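Local structure of hypothetical protein (Nostoc punctiforme, 2O62) at residues Leu178-Ser183 / Val200-Asp205; Met249-Ser252 / Glu258-Ser261; Gly238-Ile241 / Leu245-Arg248; Gly93-Phe98 / Arg104-Gln109. The protein is of unknown function but belongs to the DUF3598 family of the calycin clan and folds into two antiparallel beta-sheets. One frame throughout, in Å; residues are numbered along the deposited sequence.

Contact 1. Residues Leu178-Ser183 / Val200-Asp205; sequences LMQSTS and VLFDQD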
loop_
_atom_site.group_PDB
_atom_site.type_symbol
_atom_site.label_atom_id
_atom_site.label_comp_id
_atom_site.label_asym_id
_atom_site.label_seq_id
_atom_site.Cartn_x
_atom_site.Cartn_y
_atom_site.Cartn_z
ATOM N N LEU A 178 -15.530 11.377 12.439
ATOM C CA LEU A 178 -14.924 11.691 11.165
ATOM C C LEU A 178 -15.981 11.474 10.080
ATOM O O LEU A 178 -16.736 10.515 10.129
ATOM C CB LEU A 178 -13.702 10.800 10.961
ATOM C CG LEU A 178 -12.737 11.290 9.896
ATOM C CD1 LEU A 178 -11.905 12.465 10.448
ATOM C CD2 LEU A 178 -11.825 10.195 9.357
HETATM N N MSE A 179 -16.090 12.429 9.164
HETATM C CA MSE A 179 -16.910 12.311 7.954
HETATM C C MSE A 179 -15.930 12.213 6.804
HETATM O O MSE A 179 -15.068 13.069 6.666
HETATM C CB MSE A 179 -17.756 13.583 7.817
HETATM C CG MSE A 179 -18.897 13.565 6.791
HETATM SE SE MSE A 179 -18.430 13.854 4.889
HETATM C CE MSE A 179 -16.958 15.237 4.861
ATOM N N GLN A 180 -16.037 11.168 5.997
ATOM C CA GLN A 180 -15.190 10.988 4.816
ATOM C C GLN A 180 -16.071 10.763 3.589
ATOM O O GLN A 180 -16.964 9.909 3.627
ATOM C CB GLN A 180 -14.252 9.812 4.934
ATOM C CG GLN A 180 -13.331 9.722 3.716
ATOM C CD GLN A 180 -12.292 8.655 3.838
ATOM O OE1 GLN A 180 -11.792 8.388 4.926
ATOM N NE2 GLN A 180 -11.916 8.049 2.707
ATOM N N SER A 181 -15.816 11.544 2.536
ATOM C CA SER A 181 -16.496 11.430 1.272
ATOM C C SER A 181 -15.444 11.210 0.236
ATOM O O SER A 181 -14.571 12.074 0.059
ATOM C CB SER A 181 -17.256 12.694 0.922
ATOM O OG SER A 181 -17.998 12.446 -0.265
ATOM N N THR A 182 -15.510 10.081 -0.448
ATOM C CA THR A 182 -14.519 9.718 -1.427
ATOM C C THR A 182 -15.180 9.452 -2.786
ATOM O O THR A 182 -16.070 8.568 -2.912
ATOM C CB THR A 182 -13.789 8.467 -0.963
ATOM O OG1 THR A 182 -13.475 8.589 0.433
ATOM C CG2 THR A 182 -12.532 8.263 -1.713
ATOM N N SER A 183 -14.692 10.154 -3.817
ATOM C CA SER A 183 -15.135 9.937 -5.192
ATOM C C SER A 183 -14.048 9.292 -5.999
ATOM O O SER A 183 -12.857 9.640 -5.911
ATOM C CB SER A 183 -15.538 11.244 -5.822
ATOM O OG SER A 183 -16.573 11.832 -5.028
ATOM N N VAL A 200 -9.168 4.540 12.997
ATOM C CA VAL A 200 -10.415 5.120 12.553
ATOM C C VAL A 200 -11.277 3.953 12.102
ATOM O O VAL A 200 -10.875 3.182 11.223
ATOM C CB VAL A 200 -10.198 6.116 11.408
ATOM C CG1 VAL A 200 -11.512 6.675 10.903
ATOM C CG2 VAL A 200 -9.219 7.242 11.877
ATOM N N LEU A 201 -12.469 3.874 12.660
ATOM C CA LEU A 201 -13.351 2.725 12.462
ATOM C C LEU A 201 -14.581 3.115 11.656
ATOM O O LEU A 201 -15.371 3.926 12.102
ATOM C CB LEU A 201 -13.776 2.179 13.809
ATOM C CG LEU A 201 -14.751 1.029 13.743
ATOM C CD1 LEU A 201 -14.129 -0.152 13.031
ATOM C CD2 LEU A 201 -15.260 0.641 15.134
ATOM N N PHE A 202 -14.724 2.505 10.484
ATOM C CA PHE A 202 -15.956 2.574 9.665
ATOM C C PHE A 202 -16.710 1.250 9.752
ATOM O O PHE A 202 -16.277 0.253 9.193
ATOM C CB PHE A 202 -15.628 2.846 8.199
ATOM C CG PHE A 202 -14.968 4.202 7.915
ATOM C CD1 PHE A 202 -13.571 4.355 7.982
ATOM C CD2 PHE A 202 -15.719 5.263 7.449
ATOM C CE1 PHE A 202 -12.962 5.598 7.654
ATOM C CE2 PHE A 202 -15.109 6.486 7.094
ATOM C CZ PHE A 202 -13.724 6.645 7.221
ATOM N N ASP A 203 -17.836 1.231 10.454
ATOM C CA ASP A 203 -18.551 -0.033 10.639
ATOM C C ASP A 203 -20.078 0.052 10.458
ATOM O O ASP A 203 -20.780 -0.899 10.799
ATOM C CB ASP A 203 -18.205 -0.672 11.996
ATOM C CG ASP A 203 -18.758 0.105 13.148
ATOM O OD1 ASP A 203 -19.329 1.176 12.908
ATOM O OD2 ASP A 203 -18.617 -0.326 14.316
ATOM N N GLN A 204 -20.590 1.159 9.907
ATOM C CA GLN A 204 -22.025 1.365 9.733
ATOM C C GLN A 204 -22.503 0.897 8.355
ATOM O O GLN A 204 -23.507 0.194 8.226
ATOM C CB GLN A 204 -22.351 2.864 9.934
ATOM C CG GLN A 204 -23.809 3.226 10.162
ATOM C CD GLN A 204 -23.981 4.693 10.575
ATOM O OE1 GLN A 204 -23.651 5.604 9.803
ATOM N NE2 GLN A 204 -24.453 4.926 11.813
ATOM N N ASP A 205 -21.761 1.296 7.336
ATOM C CA ASP A 205 -22.190 1.221 5.929
ATOM C C ASP A 205 -21.670 -0.074 5.320
ATOM O O ASP A 205 -20.512 -0.361 5.466
ATOM C CB ASP A 205 -21.559 2.456 5.264
ATOM C CG ASP A 205 -21.974 2.677 3.836
ATOM O OD1 ASP A 205 -22.284 1.692 3.147
ATOM O OD2 ASP A 205 -21.938 3.882 3.416
#
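Gln180 meets Phe202 across the strand 187-196, which lies between their own strands in the sheet. The Gln180 side chain can be followed outward. Its CB lies 3.9 Å from Phe202 CZ and slightly farther from CE2. CG is anti to the backbone N (chi1 -176°), and the chain stays extended beyond it. This carries the amide past the end of the ring. Gln180 CD is 4.2 Å from Phe202 CZ. Gln180 OE1 comes nearest, 3.5 Å from Phe202 CZ, and its approach to the ring is oblique. The amide and ring planes stand at 90° to each other. NE2 turns back to its own strand and donates to Thr182 OG1 at 2.8 Å. That bond is nearly straight (167°) and lies close to the amide plane, so it fixes the amide rotation. OE1 also bonds a glycerol, probably from the crystallisation liquor. A second touch is apolar: Leu178 CD2 packs on Val200 CG1 at 3.9 Å, the two side chains crossing at about a right angle. Both of these residues also reach Ile140. Phe202 further packs on Ser191 and Ala193 of the intervening strand and has a cation-pi contact with Lys208. With an alanine at Gln180, Thr182 OG1 would probably lose its amide donor and the end of the Phe202 ring would lose part of its cover. The contact therefore rests on van der Waals packing between side chains of the closed barrel sheet, while the polar end of Gln180 is satisfied within its own strand and by glycerol.

Contact 2. Residues Met249-Ser252 / Glu258-Ser261; sequences MIRS and EWVS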
loop_
_atom_site.group_PDB
_atom_site.type_symbol
_atom_site.label_atom_id
_atom_site.label_comp_id
_atom_site.label_asym_id
_atom_site.label_seq_id
_atom_site.Cartn_x
_atom_site.Cartn_y
_atom_site.Cartn_z
HETATM N N MSE A 249 -2.884 3.310 -2.623
HETATM C CA MSE A 249 -2.820 2.162 -3.504
HETATM C C MSE A 249 -3.818 1.096 -3.045
HETATM O O MSE A 249 -3.942 0.840 -1.872
HETATM C CB MSE A 249 -1.397 1.598 -3.616
HETATM C CG MSE A 249 -1.238 0.661 -4.724
HETATM SE SE MSE A 249 0.461 -0.337 -4.873
HETATM C CE MSE A 249 1.563 1.106 -5.113
ATOM N N ILE A 250 -4.545 0.515 -3.994
ATOM C CA ILE A 250 -5.621 -0.443 -3.748
ATOM C C ILE A 250 -5.416 -1.670 -4.630
ATOM O O ILE A 250 -5.418 -1.544 -5.853
ATOM C CB ILE A 250 -6.967 0.148 -4.064
ATOM C CG1 ILE A 250 -7.158 1.485 -3.322
ATOM C CG2 ILE A 250 -8.061 -0.840 -3.699
ATOM C CD1 ILE A 250 -6.951 2.691 -4.165
ATOM N N ARG A 251 -5.225 -2.834 -4.003
ATOM C CA ARG A 251 -5.165 -4.141 -4.681
ATOM C C ARG A 251 -6.545 -4.787 -4.559
ATOM O O ARG A 251 -7.020 -5.036 -3.454
ATOM C CB ARG A 251 -4.119 -5.043 -4.020
ATOM C CG ARG A 251 -3.729 -6.331 -4.755
ATOM C CD ARG A 251 -2.853 -7.178 -3.816
ATOM N NE ARG A 251 -2.555 -8.449 -4.472
ATOM C CZ ARG A 251 -1.615 -8.634 -5.380
ATOM N NH1 ARG A 251 -0.754 -7.690 -5.700
ATOM N NH2 ARG A 251 -1.499 -9.840 -5.926
ATOM N N SER A 252 -7.196 -5.012 -5.686
ATOM C CA SER A 252 -8.621 -5.370 -5.712
ATOM C C SER A 252 -8.867 -6.822 -6.085
ATOM O O SER A 252 -8.349 -7.303 -7.077
ATOM C CB SER A 252 -9.358 -4.454 -6.673
ATOM O OG SER A 252 -9.234 -3.085 -6.284
ATOM N N GLU A 258 -10.494 -13.820 -6.669
ATOM C CA GLU A 258 -9.477 -13.686 -7.714
ATOM C C GLU A 258 -8.969 -12.252 -7.709
ATOM O O GLU A 258 -9.759 -11.336 -7.699
ATOM C CB GLU A 258 -10.064 -13.985 -9.122
ATOM C CG GLU A 258 -10.798 -15.273 -9.270
ATOM C CD GLU A 258 -11.818 -15.343 -10.449
ATOM O OE1 GLU A 258 -12.314 -14.321 -10.958
ATOM O OE2 GLU A 258 -12.155 -16.483 -10.848
ATOM N N TRP A 259 -7.651 -12.033 -7.689
ATOM C CA TRP A 259 -7.092 -10.732 -7.898
ATOM C C TRP A 259 -7.440 -10.201 -9.290
ATOM O O TRP A 259 -7.271 -10.895 -10.278
ATOM C CB TRP A 259 -5.579 -10.820 -7.739
ATOM C CG TRP A 259 -4.882 -9.536 -7.910
ATOM C CD1 TRP A 259 -5.289 -8.302 -7.522
ATOM C CD2 TRP A 259 -3.596 -9.382 -8.481
ATOM N NE1 TRP A 259 -4.319 -7.351 -7.841
ATOM C CE2 TRP A 259 -3.270 -8.004 -8.438
ATOM C CE3 TRP A 259 -2.673 -10.279 -9.012
ATOM C CZ2 TRP A 259 -2.060 -7.517 -8.896
ATOM C CZ3 TRP A 259 -1.476 -9.777 -9.516
ATOM C CH2 TRP A 259 -1.193 -8.419 -9.480
ATOM N N VAL A 260 -7.972 -8.990 -9.376
ATOM C CA VAL A 260 -8.371 -8.468 -10.679
ATOM C C VAL A 260 -7.581 -7.242 -11.117
ATOM O O VAL A 260 -7.364 -7.064 -12.307
ATOM C CB VAL A 260 -9.906 -8.197 -10.772
ATOM C CG1 VAL A 260 -10.655 -9.519 -10.665
ATOM C CG2 VAL A 260 -10.363 -7.292 -9.737
ATOM N N SER A 261 -7.157 -6.398 -10.183
ATOM C CA SER A 261 -6.574 -5.114 -10.584
ATOM C C SER A 261 -5.802 -4.434 -9.444
ATOM O O SER A 261 -5.884 -4.846 -8.265
ATOM C CB SER A 261 -7.671 -4.210 -11.138
ATOM O OG SER A 261 -8.502 -3.726 -10.088
HETATM O O HOH W 1 -7.665 -1.803 -8.093
#
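Ser252 and Ser261 pair through their backbones as an antiparallel hydrogen-bonded pair. Ser252 N donates to Ser261 O at 2.9 Å, almost straight. Ser252 O takes Val260 N at 2.9 Å, in the carbonyl plane, and a weak bond from Ser261 N. Val260 and Ser261 thus both face Ser252, a classic beta bulge. Ser261 O has a second donor, Trp259 NE1 at 3.0 Å, which comes from the opposite face of the carbonyl plane to Ser252 N.

The main side-chain interaction is a stack. The Arg251 guanidinium lies flat on Trp259, planes 18° apart. Its CZ sits 3.7 Å from the centroid of the six-membered ring, a cation-pi contact over the face. The extended Arg251 chain also lays CG 3.3 Å from Trp259 NE1. Hydrogen bonds to Tyr253 OH, Ser80 OG and Gly70 O hold the three guanidinium nitrogens.

One water joins Ile250 O, Ser252 OG and Ser261 OG. Ser252 OG also bonds a glycerol.

The hairpin 245-253/259-269 carries the contact. Strand 233-242 flanks it on the side of strand 245-253, and the bond from Arg251 NH1 to Ser80 OG ties it to strand 79-81 of the other sheet.

Contact 3. Residues Gly238-Ile241 / Leu245-Arg248; sequences GWLI and LRQR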
loop_
_atom_site.group_PDB
_atom_site.type_symbol
_atom_site.label_atom_id
_atom_site.label_comp_id
_atom_site.label_asym_id
_atom_site.label_seq_id
_atom_site.Cartn_x
_atom_site.Cartn_y
_atom_site.Cartn_z
ATOM N N GLY A 238 -1.804 3.959 2.093
ATOM C CA GLY A 238 -1.636 5.361 1.730
ATOM C C GLY A 238 -0.306 5.839 2.228
ATOM O O GLY A 238 0.265 5.285 3.176
ATOM N N TRP A 239 0.178 6.911 1.616
ATOM C CA TRP A 239 1.405 7.539 2.040
ATOM C C TRP A 239 1.298 9.024 1.821
ATOM O O TRP A 239 1.180 9.440 0.674
ATOM C CB TRP A 239 2.545 7.012 1.193
ATOM C CG TRP A 239 3.910 7.373 1.635
ATOM C CD1 TRP A 239 4.302 7.779 2.894
ATOM C CD2 TRP A 239 5.082 7.342 0.846
ATOM N NE1 TRP A 239 5.647 7.945 2.929
ATOM C CE2 TRP A 239 6.159 7.693 1.685
ATOM C CE3 TRP A 239 5.351 6.979 -0.483
ATOM C CZ2 TRP A 239 7.475 7.732 1.234
ATOM C CZ3 TRP A 239 6.647 7.012 -0.927
ATOM C CH2 TRP A 239 7.706 7.388 -0.072
ATOM N N LEU A 240 1.351 9.795 2.913
ATOM C CA LEU A 240 1.365 11.259 2.871
ATOM C C LEU A 240 2.826 11.660 2.621
ATOM O O LEU A 240 3.647 11.814 3.557
ATOM C CB LEU A 240 0.853 11.847 4.181
ATOM C CG LEU A 240 0.713 13.367 4.234
ATOM C CD1 LEU A 240 -0.400 13.822 3.273
ATOM C CD2 LEU A 240 0.440 13.836 5.645
ATOM N N ILE A 241 3.150 11.810 1.350
ATOM C CA ILE A 241 4.523 12.024 0.905
ATOM C C ILE A 241 5.052 13.409 1.275
ATOM O O ILE A 241 6.224 13.557 1.615
ATOM C CB ILE A 241 4.643 11.818 -0.618
ATOM C CG1 ILE A 241 4.231 10.402 -0.999
ATOM C CG2 ILE A 241 6.065 12.052 -1.071
ATOM C CD1 ILE A 241 3.999 10.182 -2.466
ATOM N N LEU A 245 0.641 16.341 -0.581
ATOM C CA LEU A 245 0.722 15.285 -1.574
ATOM C C LEU A 245 0.563 13.898 -0.937
ATOM O O LEU A 245 1.350 13.507 -0.059
ATOM C CB LEU A 245 2.054 15.362 -2.331
ATOM C CG LEU A 245 2.267 14.299 -3.416
ATOM C CD1 LEU A 245 1.321 14.491 -4.563
ATOM C CD2 LEU A 245 3.761 14.303 -3.878
ATOM N N ARG A 246 -0.431 13.127 -1.398
ATOM C CA ARG A 246 -0.687 11.806 -0.863
ATOM C C ARG A 246 -0.932 10.833 -1.980
ATOM O O ARG A 246 -1.566 11.176 -2.995
ATOM C CB ARG A 246 -1.913 11.837 0.019
ATOM C CG ARG A 246 -2.207 10.524 0.736
ATOM C CD ARG A 246 -2.729 10.777 2.140
ATOM N NE ARG A 246 -3.120 9.550 2.865
ATOM C CZ ARG A 246 -4.365 9.124 3.032
ATOM N NH1 ARG A 246 -5.382 9.730 2.435
ATOM N NH2 ARG A 246 -4.601 8.033 3.778
ATOM N N GLN A 247 -0.422 9.627 -1.822
ATOM C CA GLN A 247 -0.795 8.561 -2.707
ATOM C C GLN A 247 -1.556 7.515 -1.940
ATOM O O GLN A 247 -1.317 7.299 -0.766
ATOM C CB GLN A 247 0.423 7.921 -3.421
ATOM C CG GLN A 247 1.003 8.797 -4.501
ATOM C CD GLN A 247 2.045 8.121 -5.330
ATOM O OE1 GLN A 247 2.852 7.367 -4.829
ATOM N NE2 GLN A 247 1.986 8.337 -6.656
ATOM N N ARG A 248 -2.471 6.863 -2.629
ATOM C CA ARG A 248 -3.171 5.682 -2.092
ATOM C C ARG A 248 -3.054 4.539 -3.106
ATOM O O ARG A 248 -3.120 4.765 -4.318
ATOM C CB ARG A 248 -4.620 6.004 -1.820
ATOM C CG ARG A 248 -4.781 7.065 -0.739
ATOM C CD ARG A 248 -6.229 7.307 -0.427
ATOM N NE ARG A 248 -6.902 8.167 -1.435
ATOM C CZ ARG A 248 -7.898 7.766 -2.247
ATOM N NH1 ARG A 248 -8.390 6.537 -2.193
ATOM N NH2 ARG A 248 -8.450 8.609 -3.104
#
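Trp239 and Gln247 form the antiparallel hydrogen-bonded pair at the middle of two strands running at 164°. Non-hydrogen-bonded pairs, Gly238 with Arg248 and Leu240 with Arg246, lie before and after it. Trp239 N donates to Gln247 O at 2.8 Å, and Gln247 N returns a bond to Trp239 O at 3.0 Å. Ile241 N adds a weak bond to Leu245 O. On the face of Leu240 and Arg246, Leu240 CD1 touches Arg246 CD at 4.0 Å, the side chains crossing at about a right angle. The Arg246 chain bends at chi2 (142°) and brings its guanidinium back beside Gly238. Arg246 NH2 stands 4.5 Å from Gly238 CA, where the lack of a side chain leaves it room. Arg246 NH2 bonds Ser220 OG and a glycerol. Arg248 makes salt bridges to Glu236 and Glu267.

On the other face Ile241 CD1 lies 3.9 Å from Gln247 OE1 and equally close to Gln247 CG. Ile241 CG1 sits 3.5 Å above the Trp239 ring, toward its rim. Gln247 NE2 bonds Thr266 OG1, which ties this side chain to the next strand. Ile241 CB also meets Leu245 CD2 at 4.2 Å. This is a tight antiparallel beta hairpin, one of the adjacent-strand connections of the closed up-and-down barrel found in the calycin clan.

Contact 4. Residues Gly93-Phe98 / Arg104-Gln109; sequences GGELAF and RLRLVQ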
loop_
_atom_site.group_PDB
_atom_site.type_symbol
_atom_site.label_atom_id
_atom_site.label_comp_id
_atom_site.label_asym_id
_atom_site.label_seq_id
_atom_site.Cartn_x
_atom_site.Cartn_y
_atom_site.Cartn_z
ATOM N N GLY A 93 -4.101 -10.692 2.523
ATOM C CA GLY A 93 -2.891 -9.942 2.776
ATOM C C GLY A 93 -2.228 -9.511 1.490
ATOM O O GLY A 93 -2.816 -9.648 0.417
ATOM N N GLY A 94 -1.011 -8.985 1.591
ATOM C CA GLY A 94 -0.256 -8.613 0.410
ATOM C C GLY A 94 0.480 -7.307 0.700
ATOM O O GLY A 94 0.387 -6.753 1.792
ATOM N N GLU A 95 1.196 -6.809 -0.303
ATOM C CA GLU A 95 2.094 -5.670 -0.141
ATOM C C GLU A 95 1.713 -4.550 -1.102
ATOM O O GLU A 95 1.478 -4.805 -2.288
ATOM C CB GLU A 95 3.510 -6.115 -0.456
ATOM C CG GLU A 95 4.554 -5.005 -0.425
ATOM C CD GLU A 95 5.940 -5.478 -0.818
ATOM O OE1 GLU A 95 6.100 -6.659 -1.184
ATOM O OE2 GLU A 95 6.877 -4.674 -0.787
ATOM N N LEU A 96 1.689 -3.327 -0.595
ATOM C CA LEU A 96 1.603 -2.134 -1.417
ATOM C C LEU A 96 2.918 -1.378 -1.273
ATOM O O LEU A 96 3.304 -0.999 -0.187
ATOM C CB LEU A 96 0.421 -1.281 -0.937
ATOM C CG LEU A 96 -0.887 -2.127 -0.944
ATOM C CD1 LEU A 96 -1.866 -1.613 -0.007
ATOM C CD2 LEU A 96 -1.480 -2.259 -2.246
ATOM N N ALA A 97 3.572 -1.120 -2.382
ATOM C CA ALA A 97 4.927 -0.567 -2.390
ATOM C C ALA A 97 4.971 0.712 -3.223
ATOM O O ALA A 97 4.825 0.663 -4.435
ATOM C CB ALA A 97 5.903 -1.622 -2.975
ATOM N N PHE A 98 5.144 1.852 -2.553
ATOM C CA PHE A 98 5.283 3.161 -3.178
ATOM C C PHE A 98 6.748 3.543 -3.409
ATOM O O PHE A 98 7.581 3.390 -2.521
ATOM C CB PHE A 98 4.625 4.271 -2.323
ATOM C CG PHE A 98 3.207 4.000 -1.919
ATOM C CD1 PHE A 98 2.916 3.316 -0.731
ATOM C CD2 PHE A 98 2.156 4.489 -2.688
ATOM C CE1 PHE A 98 1.621 3.108 -0.329
ATOM C CE2 PHE A 98 0.845 4.251 -2.295
ATOM C CZ PHE A 98 0.587 3.565 -1.146
ATOM N N ARG A 104 11.380 4.505 -0.849
ATOM C CA ARG A 104 10.256 3.589 -1.009
ATOM C C ARG A 104 9.577 3.464 0.335
ATOM O O ARG A 104 10.224 3.577 1.399
ATOM C CB ARG A 104 10.640 2.218 -1.539
ATOM C CG ARG A 104 11.536 2.247 -2.732
ATOM C CD ARG A 104 11.503 0.951 -3.499
ATOM N NE ARG A 104 12.049 -0.156 -2.746
ATOM C CZ ARG A 104 12.195 -1.397 -3.191
ATOM N NH1 ARG A 104 11.847 -1.712 -4.424
ATOM N NH2 ARG A 104 12.708 -2.334 -2.403
ATOM N N LEU A 105 8.267 3.269 0.294
ATOM C CA LEU A 105 7.500 2.928 1.481
ATOM C C LEU A 105 6.670 1.752 1.095
ATOM O O LEU A 105 5.818 1.870 0.186
ATOM C CB LEU A 105 6.552 4.037 1.944
ATOM C CG LEU A 105 5.684 3.394 3.062
ATOM C CD1 LEU A 105 6.362 3.624 4.431
ATOM C CD2 LEU A 105 4.283 3.691 3.107
ATOM N N ARG A 106 6.918 0.625 1.763
ATOM C CA ARG A 106 6.280 -0.626 1.380
ATOM C C ARG A 106 5.533 -1.149 2.588
ATOM O O ARG A 106 6.103 -1.235 3.678
ATOM C CB ARG A 106 7.268 -1.636 0.881
ATOM C CG ARG A 106 8.143 -1.062 -0.133
ATOM C CD ARG A 106 8.973 -2.084 -0.885
ATOM N NE ARG A 106 10.159 -2.542 -0.180
ATOM C CZ ARG A 106 10.461 -3.818 0.065
ATOM N NH1 ARG A 106 9.631 -4.807 -0.248
ATOM N NH2 ARG A 106 11.631 -4.130 0.601
ATOM N N LEU A 107 4.251 -1.413 2.406
ATOM C CA LEU A 107 3.409 -1.834 3.501
ATOM C C LEU A 107 2.816 -3.206 3.212
ATOM O O LEU A 107 2.113 -3.386 2.229
ATOM C CB LEU A 107 2.306 -0.785 3.774
ATOM C CG LEU A 107 1.531 -0.874 5.112
ATOM C CD1 LEU A 107 1.115 0.482 5.592
ATOM C CD2 LEU A 107 0.294 -1.697 4.952
ATOM N N VAL A 108 3.092 -4.160 4.097
ATOM C CA VAL A 108 2.505 -5.471 4.078
ATOM C C VAL A 108 1.412 -5.622 5.160
ATOM O O VAL A 108 1.611 -5.266 6.339
ATOM C CB VAL A 108 3.574 -6.552 4.326
ATOM C CG1 VAL A 108 3.001 -7.912 4.164
ATOM C CG2 VAL A 108 4.736 -6.354 3.401
ATOM N N GLN A 109 0.255 -6.113 4.728
ATOM C CA GLN A 109 -0.827 -6.514 5.609
ATOM C C GLN A 109 -0.969 -8.010 5.636
ATOM O O GLN A 109 -0.856 -8.675 4.591
ATOM C CB GLN A 109 -2.171 -5.915 5.157
ATOM C CG GLN A 109 -2.205 -4.376 5.096
ATOM C CD GLN A 109 -3.600 -3.794 4.984
ATOM O OE1 GLN A 109 -4.560 -4.297 5.604
ATOM N NE2 GLN A 109 -3.712 -2.697 4.244
#
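Arg106 NH1 donates to Glu95 OE2 at 2.8 Å, the one salt bridge across these strands. It meets the syn side of the carboxylate, and OE2 lies close to the guanidinium plane. The two planes are 40° apart. The Arg106 chain bends at chi3 (-80°), which turns NH1 back to the acid. Arg106 CD also lies close, 3.3 Å from Glu95 OE2. NH2 pairs with Glu125, which also takes Arg104 NE. With a leucine in place of Arg106, Glu95 OE2 would probably lose its cationic mate, and Glu125 would keep one arginine partner fewer.

Arg106 CG also packs on Ala97 CB at 3.7 Å, and Val108 CG2 lies 4.1 Å from Glu95 CB. The strands form a beta hairpin of the N-terminal sheet, at 171° to each other. Three hydrogen-bonded pairs hold it, Gly94 with Gln109, Leu96 with Leu107 and Phe98 with Leu105. Leu107 N to Leu96 O, at 2.8 Å, is the straightest of their six bonds.

On the face opposite the salt bridge, Phe98 and Leu105 lie side by side and point the same way, CD1 of Phe98 4.1 Å from CD2 of Leu105. Leu105 O sits at the edge of the Phe98 ring. Gly93 and Gly94 have backbone angles that call for glycine, and Gly93 CA comes 3.0 Å from Gln109 O. Gln109 OE1 reaches across to Ser223 OG of the second sheet.

Contacts 2 and 3 share strand 245-253 and together run along two successive hairpins of the barrel sheet. Contact 4 belongs to the N-terminal sheet. It packs on both of them: Phe98 meets Trp239, Gln247 and Met249, while Leu96 meets Met249. These contacts therefore lie where the two sheets meet. Contact 4 is the nearest to the chain centre, at about 4 Å from centre to centre. Contact 1 is the farthest, about 19 Å, and touches none of the others. Contacts 1, 3 and 4 are buried and contact 2 only partly so. Contacts 3 and 4 rest on regular backbone pairing, contact 2 on a bulge with a cation-pi stack, and contact 1 on side chains alone.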